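Periplasmic sugar-binding domain protein (Pseudomonas fluorescens Pf-5, PDB 3H75) probably binds a carbohydrate in the bacterial periplasm, as a two-domain member of the bacterial solute-binding protein 2 family. Local coordinates at residues Pro11-Glu16 against Ala42-Gln47; Ser23-Ala28 against Thr315-Arg320. All blocks are in the same frame, centred on the assembly; numbering follows the deposited sequence.

From the N terminus, the chain runs through strand 5-10 into the loop 11-16, the first half of contact 1, and then into helix 17-33, whose residues 23-28 form the first half of contact 2. Strand 36-41 follows, and residues 42-47 come back to the loop, so contact 1 closes a beta-alpha-beta unit. Contact 2 closes far later, when residues 315-320 reach the same helix after the chain has built the second sheet. The segments alternate, so the two closures cross. Their centres lie about 22 Å apart: contact 1 joins two loops at strand ends of the parallel sheet, and contact 2 ties the C-terminal region to helix 17-33.

Contact 1 of 2, residues Pro11-Glu16 against Ala42-Gln47; sequences PGNSTE and AERDPQ. With SO4 (sulfate ion), chain B.
Arg44 grips the carboxylate of Glu16 side-on, joining the loops that follow parallel strands 5-10 and 36-41 in a beta-alpha-beta unit of the periplasmic-binding-protein fold. Their position at the strand ends, with Leu154 and Trp187 against Arg44, is consistent with this family's solute-binding cleft. NH2 of Arg44 meets OE2 of Glu16 at 2.7 Å, nearly straight (173°) and in the guanidinium plane; Arg44 NE reaches Glu16 OE1 at 2.9 Å, tilted from it. Both oxygens use their syn lone pairs. The extended Glu16 chain, CG anti to the backbone N (chi1 -177°), carries the carboxylate there. The NH1-NH2 edge holds a sulfate, probably from the crystallisation liquor: NH1 bonds its O4 and NH2 its O2, and Trp19 NE1 donates too. At the other end the bent Glu43 side chain brings its carboxylate to Ser14, in the type I beta turn Asn13-Glu16: Glu43 OE1 accepts from Ser14 N at 2.9 Å, and OE2 takes Ser14 OG at 2.7 Å. Weak backbone bonds, Glu43 N to Gly12 O and Arg44 N to Pro11 O, link the loops between. Three bonds restrain the Glu16 carboxylate, the third from Asn13 N to the anti lone pair of OE1 at 3.0 Å.

Contact 2 of 2, residues Ser23-Ala28 against Thr315-Arg320; sequences SQFMQA and TRVDFR
The Phe319 ring turns its edge to one face of Phe25 in a T-shaped stack, centroids 5.2 Å apart and planes at 73°. Phe319 CZ sits over the rim of that face rather than its centre, 3.6 Å from Phe25 CZ, while Phe319 CE1 lies on the same side of the ring, 3.7 Å from Phe25 CE2. One face of the Phe319 ring is covered from within its own segment: Val317 CG1 lies over the ring centre, 3.6 Å above the plane. The valine's two branches thus divide the work, since its CG2 approaches Phe25 CE1 at 3.9 Å. Phe25 swings its ring out from the helix with CG anti to the backbone N (chi1 -165°). Along the other side of the Phe319 ring, CE2 packs obliquely against the helix backbone at Ala28 C (3.9 Å) and touches the Ala28 methyl at 4.1 Å. No hydrogen bond joins the two segments; apolar and aromatic packing carries the contact, and four of its five touching residues are buried.

Replacing Phe319 with an alanine would probably open a gap between Val317 and Ala28 and leave the face of Phe25 without its edge-on partner. Around this core, Trp268 makes a second edge-to-face pair with Phe25, and Phe319 also packs against Ala29, Leu33 and Val271, so helix 265-277 shares in the enclosure. Farther along the helix, Asp32 OD2 accepts from Arg320 N, tying the Arg320 backbone to helix 17-33. Asp318 centres an inverse gamma turn between Val317 and Phe319. This is plain hydrophobic packing in the alpha/beta periplasmic-binding-protein fold: a late C-terminal segment of 3-10 turn, gamma turn and weakly bonded helix, laid against the side of helix 17-33 that carries Phe25 and Ala28, while Met26 points away and touches Leu37 of strand 36-41.

Contact 1 of 2, residues Pro11-Glu16 against Ala42-Gln47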
loop_
_atom_site.group_PDB
_atom_site.type_symbol
_atom_site.label_atom_id
_atom_site.label_comp_id
_atom_site.label_asym_id
_atom_site.label_seq_id
_atom_site.Cartn_x
_atom_site.Cartn_y
_atom_site.Cartn_z
ATOM N N PRO A 11 2.614 -11.207 -1.158
ATOM C CA PRO A 11 1.686 -11.570 -2.237
ATOM C C PRO A 11 2.086 -11.187 -3.659
ATOM O O PRO A 11 1.544 -11.729 -4.630
ATOM C CB PRO A 11 0.386 -10.885 -1.817
ATOM C CG PRO A 11 0.879 -9.625 -1.146
ATOM C CD PRO A 11 2.092 -10.084 -0.351
ATOM N N GLY A 12 3.032 -10.264 -3.793
ATOM C CA GLY A 12 3.398 -9.819 -5.126
ATOM C C GLY A 12 4.412 -10.644 -5.888
ATOM O O GLY A 12 4.792 -11.734 -5.470
ATOM N N ASN A 13 4.825 -10.117 -7.036
ATOM C CA ASN A 13 5.840 -10.770 -7.849
ATOM C C ASN A 13 7.194 -10.315 -7.314
ATOM O O ASN A 13 7.315 -9.224 -6.743
ATOM C CB ASN A 13 5.708 -10.370 -9.321
ATOM C CG ASN A 13 4.451 -10.917 -9.965
ATOM O OD1 ASN A 13 4.052 -12.057 -9.711
ATOM N ND2 ASN A 13 3.823 -10.112 -10.816
ATOM N N SER A 14 8.216 -11.147 -7.493
ATOM C CA SER A 14 9.549 -10.813 -7.010
ATOM C C SER A 14 10.195 -9.695 -7.824
ATOM O O SER A 14 11.310 -9.268 -7.527
ATOM C CB SER A 14 10.439 -12.064 -6.997
ATOM O OG SER A 14 10.323 -12.810 -8.196
ATOM N N THR A 15 9.479 -9.221 -8.839
ATOM C CA THR A 15 9.947 -8.131 -9.693
ATOM C C THR A 15 8.938 -6.985 -9.661
ATOM O O THR A 15 9.074 -6.010 -10.400
ATOM C CB THR A 15 10.112 -8.590 -11.158
ATOM O OG1 THR A 15 8.896 -9.195 -11.614
ATOM C CG2 THR A 15 11.243 -9.599 -11.273
ATOM N N GLU A 16 7.927 -7.108 -8.802
ATOM C CA GLU A 16 6.890 -6.081 -8.687
ATOM C C GLU A 16 7.417 -4.934 -7.828
ATOM O O GLU A 16 7.654 -5.100 -6.631
ATOM C CB GLU A 16 5.632 -6.689 -8.072
ATOM C CG GLU A 16 4.459 -5.729 -7.980
ATOM C CD GLU A 16 3.173 -6.416 -7.569
ATOM O OE1 GLU A 16 3.152 -7.664 -7.486
ATOM O OE2 GLU A 16 2.178 -5.706 -7.333
ATOM N N ALA A 42 4.598 -14.905 -3.518
ATOM C CA ALA A 42 3.536 -15.729 -4.080
ATOM C C ALA A 42 3.537 -15.642 -5.602
ATOM O O ALA A 42 2.926 -16.465 -6.273
ATOM C CB ALA A 42 2.186 -15.271 -3.553
ATOM N N GLU A 43 4.235 -14.640 -6.131
ATOM C CA GLU A 43 4.287 -14.379 -7.568
ATOM C C GLU A 43 2.856 -14.202 -8.079
ATOM O O GLU A 43 2.447 -14.742 -9.115
ATOM C CB GLU A 43 5.032 -15.501 -8.318
ATOM C CG GLU A 43 6.459 -15.772 -7.802
ATOM C CD GLU A 43 7.429 -14.606 -7.970
ATOM O OE1 GLU A 43 7.042 -13.555 -8.521
ATOM O OE2 GLU A 43 8.598 -14.750 -7.545
ATOM N N ARG A 44 2.098 -13.438 -7.300
ATOM C CA ARG A 44 0.718 -13.078 -7.594
ATOM C C ARG A 44 -0.328 -14.178 -7.741
ATOM O O ARG A 44 -1.309 -14.019 -8.469
ATOM C CB ARG A 44 0.685 -12.145 -8.808
ATOM C CG ARG A 44 1.102 -10.699 -8.481
ATOM C CD ARG A 44 0.146 -10.099 -7.459
ATOM N NE ARG A 44 0.455 -8.714 -7.098
ATOM C CZ ARG A 44 -0.267 -8.012 -6.228
ATOM N NH1 ARG A 44 -1.321 -8.573 -5.645
ATOM N NH2 ARG A 44 0.058 -6.755 -5.946
ATOM N N ASP A 45 -0.118 -15.294 -7.053
ATOM C CA ASP A 45 -1.093 -16.381 -7.047
ATOM C C ASP A 45 -1.318 -16.655 -5.566
ATOM O O ASP A 45 -0.474 -17.262 -4.905
ATOM C CB ASP A 45 -0.549 -17.641 -7.725
ATOM C CG ASP A 45 -1.575 -18.763 -7.765
ATOM O OD1 ASP A 45 -2.545 -18.702 -6.983
ATOM O OD2 ASP A 45 -1.414 -19.708 -8.567
ATOM N N PRO A 46 -2.452 -16.192 -5.014
ATOM C CA PRO A 46 -2.751 -16.402 -3.593
ATOM C C PRO A 46 -2.671 -17.850 -3.132
ATOM O O PRO A 46 -2.384 -18.124 -1.967
ATOM C CB PRO A 46 -4.152 -15.822 -3.451
ATOM C CG PRO A 46 -4.137 -14.707 -4.437
ATOM C CD PRO A 46 -3.489 -15.358 -5.642
ATOM N N GLN A 47 -2.933 -18.784 -4.038
ATOM C CA GLN A 47 -2.864 -20.184 -3.664
ATOM C C GLN A 47 -1.447 -20.568 -3.249
ATOM O O GLN A 47 -1.256 -21.497 -2.464
ATOM C CB GLN A 47 -3.354 -21.067 -4.811
ATOM C CG GLN A 47 -4.858 -20.969 -5.037
ATOM C CD GLN A 47 -5.656 -21.316 -3.788
ATOM O OE1 GLN A 47 -5.477 -22.382 -3.199
ATOM N NE2 GLN A 47 -6.544 -20.415 -3.383
HETATM S S SO4 B . -2.272 -6.353 -2.871
HETATM O O1 SO4 B . -3.123 -5.258 -2.360
HETATM O O2 SO4 B . -1.086 -5.775 -3.519
HETATM O O3 SO4 B . -1.864 -7.186 -1.730
HETATM O O4 SO4 B . -3.042 -7.154 -3.848
#

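Contact 2 of 2, residues Ser23-Ala28 against Thr315-Arg320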
loop_
_atom_site.group_PDB
_atom_site.type_symbol
_atom_site.label_atom_id
_atom_site.label_comp_id
_atom_site.label_asym_id
_atom_site.label_seq_id
_atom_site.Cartn_x
_atom_site.Cartn_y
_atom_site.Cartn_z
ATOM N N SER A 23 9.614 -5.293 0.662
ATOM C CA SER A 23 10.583 -6.283 1.122
ATOM C C SER A 23 11.923 -5.665 1.501
ATOM O O SER A 23 12.489 -5.986 2.546
ATOM C CB SER A 23 10.818 -7.341 0.038
ATOM O OG SER A 23 9.673 -8.148 -0.143
ATOM N N GLN A 24 12.430 -4.775 0.652
ATOM C CA GLN A 24 13.716 -4.146 0.916
ATOM C C GLN A 24 13.702 -3.330 2.200
ATOM O O GLN A 24 14.690 -3.318 2.941
ATOM C CB GLN A 24 14.135 -3.261 -0.263
ATOM C CG GLN A 24 14.327 -4.033 -1.560
ATOM C CD GLN A 24 15.329 -5.165 -1.424
ATOM O OE1 GLN A 24 16.513 -4.934 -1.185
ATOM N NE2 GLN A 24 14.855 -6.401 -1.571
ATOM N N PHE A 25 12.589 -2.653 2.474
ATOM C CA PHE A 25 12.483 -1.857 3.691
ATOM C C PHE A 25 12.510 -2.801 4.896
ATOM O O PHE A 25 13.163 -2.517 5.902
ATOM C CB PHE A 25 11.186 -1.035 3.689
ATOM C CG PHE A 25 11.163 0.063 4.720
ATOM C CD1 PHE A 25 11.956 1.196 4.559
ATOM C CD2 PHE A 25 10.366 -0.038 5.858
ATOM C CE1 PHE A 25 11.956 2.217 5.521
ATOM C CE2 PHE A 25 10.360 0.976 6.825
ATOM C CZ PHE A 25 11.158 2.105 6.652
HETATM N N MSE A 26 11.810 -3.928 4.787
HETATM C CA MSE A 26 11.783 -4.908 5.866
HETATM C C MSE A 26 13.168 -5.491 6.110
HETATM O O MSE A 26 13.576 -5.669 7.257
HETATM C CB MSE A 26 10.836 -6.064 5.537
HETATM C CG MSE A 26 9.364 -5.727 5.576
HETATM SE SE MSE A 26 8.286 -7.297 5.173
HETATM C CE MSE A 26 8.519 -8.249 6.839
ATOM N N GLN A 27 13.884 -5.798 5.033
ATOM C CA GLN A 27 15.214 -6.375 5.172
ATOM C C GLN A 27 16.150 -5.409 5.886
ATOM O O GLN A 27 16.992 -5.827 6.684
ATOM C CB GLN A 27 15.765 -6.771 3.802
ATOM C CG GLN A 27 14.894 -7.806 3.111
ATOM C CD GLN A 27 15.508 -8.353 1.846
ATOM O OE1 GLN A 27 15.991 -7.603 1.000
ATOM N NE2 GLN A 27 15.482 -9.674 1.702
ATOM N N ALA A 28 15.995 -4.117 5.614
ATOM C CA ALA A 28 16.822 -3.117 6.273
ATOM C C ALA A 28 16.499 -3.167 7.763
ATOM O O ALA A 28 17.392 -3.115 8.607
ATOM C CB ALA A 28 16.527 -1.732 5.710
ATOM N N THR A 315 17.974 2.144 4.693
ATOM C CA THR A 315 19.278 2.229 5.346
ATOM C C THR A 315 19.445 3.493 6.185
ATOM O O THR A 315 20.315 3.556 7.053
ATOM C CB THR A 315 20.421 2.175 4.311
ATOM O OG1 THR A 315 20.351 3.323 3.457
ATOM C CG2 THR A 315 20.315 0.915 3.468
ATOM N N ARG A 316 18.612 4.497 5.933
ATOM C CA ARG A 316 18.690 5.752 6.676
ATOM C C ARG A 316 17.758 5.785 7.880
ATOM O O ARG A 316 17.626 6.814 8.547
ATOM C CB ARG A 316 18.371 6.928 5.753
ATOM C CG ARG A 316 19.395 7.144 4.654
ATOM C CD ARG A 316 18.961 8.247 3.703
ATOM N NE ARG A 316 18.728 9.517 4.388
ATOM C CZ ARG A 316 19.664 10.202 5.040
ATOM N NH1 ARG A 316 20.908 9.742 5.102
ATOM N NH2 ARG A 316 19.356 11.349 5.630
ATOM N N VAL A 317 17.114 4.658 8.161
ATOM C CA VAL A 317 16.193 4.574 9.286
ATOM C C VAL A 317 16.822 3.836 10.460
ATOM O O VAL A 317 17.385 2.755 10.297
ATOM C CB VAL A 317 14.892 3.849 8.880
ATOM C CG1 VAL A 317 13.935 3.786 10.055
ATOM C CG2 VAL A 317 14.247 4.573 7.709
ATOM N N ASP A 318 16.727 4.431 11.644
ATOM C CA ASP A 318 17.277 3.815 12.843
ATOM C C ASP A 318 16.185 2.990 13.507
ATOM O O ASP A 318 15.531 3.439 14.443
ATOM C CB ASP A 318 17.795 4.887 13.803
ATOM C CG ASP A 318 18.256 4.307 15.124
ATOM O OD1 ASP A 318 18.828 3.193 15.114
ATOM O OD2 ASP A 318 18.058 4.968 16.167
ATOM N N PHE A 319 15.993 1.777 13.001
ATOM C CA PHE A 319 14.970 0.878 13.519
ATOM C C PHE A 319 15.182 0.506 14.984
ATOM O O PHE A 319 14.250 0.574 15.783
ATOM C CB PHE A 319 14.912 -0.382 12.657
ATOM C CG PHE A 319 14.435 -0.129 11.253
ATOM C CD1 PHE A 319 13.081 0.055 10.986
ATOM C CD2 PHE A 319 15.338 -0.068 10.200
ATOM C CE1 PHE A 319 12.634 0.298 9.682
ATOM C CE2 PHE A 319 14.902 0.174 8.894
ATOM C CZ PHE A 319 13.545 0.355 8.638
ATOM N N ARG A 320 16.400 0.109 15.338
ATOM C CA ARG A 320 16.673 -0.262 16.721
ATOM C C ARG A 320 16.280 0.897 17.631
ATOM O O ARG A 320 15.819 0.693 18.752
ATOM C CB ARG A 320 18.153 -0.605 16.910
ATOM C CG ARG A 320 18.477 -1.177 18.283
ATOM C CD ARG A 320 19.924 -1.643 18.369
ATOM N NE ARG A 320 20.196 -2.777 17.490
ATOM C CZ ARG A 320 19.676 -3.992 17.649
ATOM N NH1 ARG A 320 18.849 -4.241 18.659
ATOM N NH2 ARG A 320 19.983 -4.962 16.796
#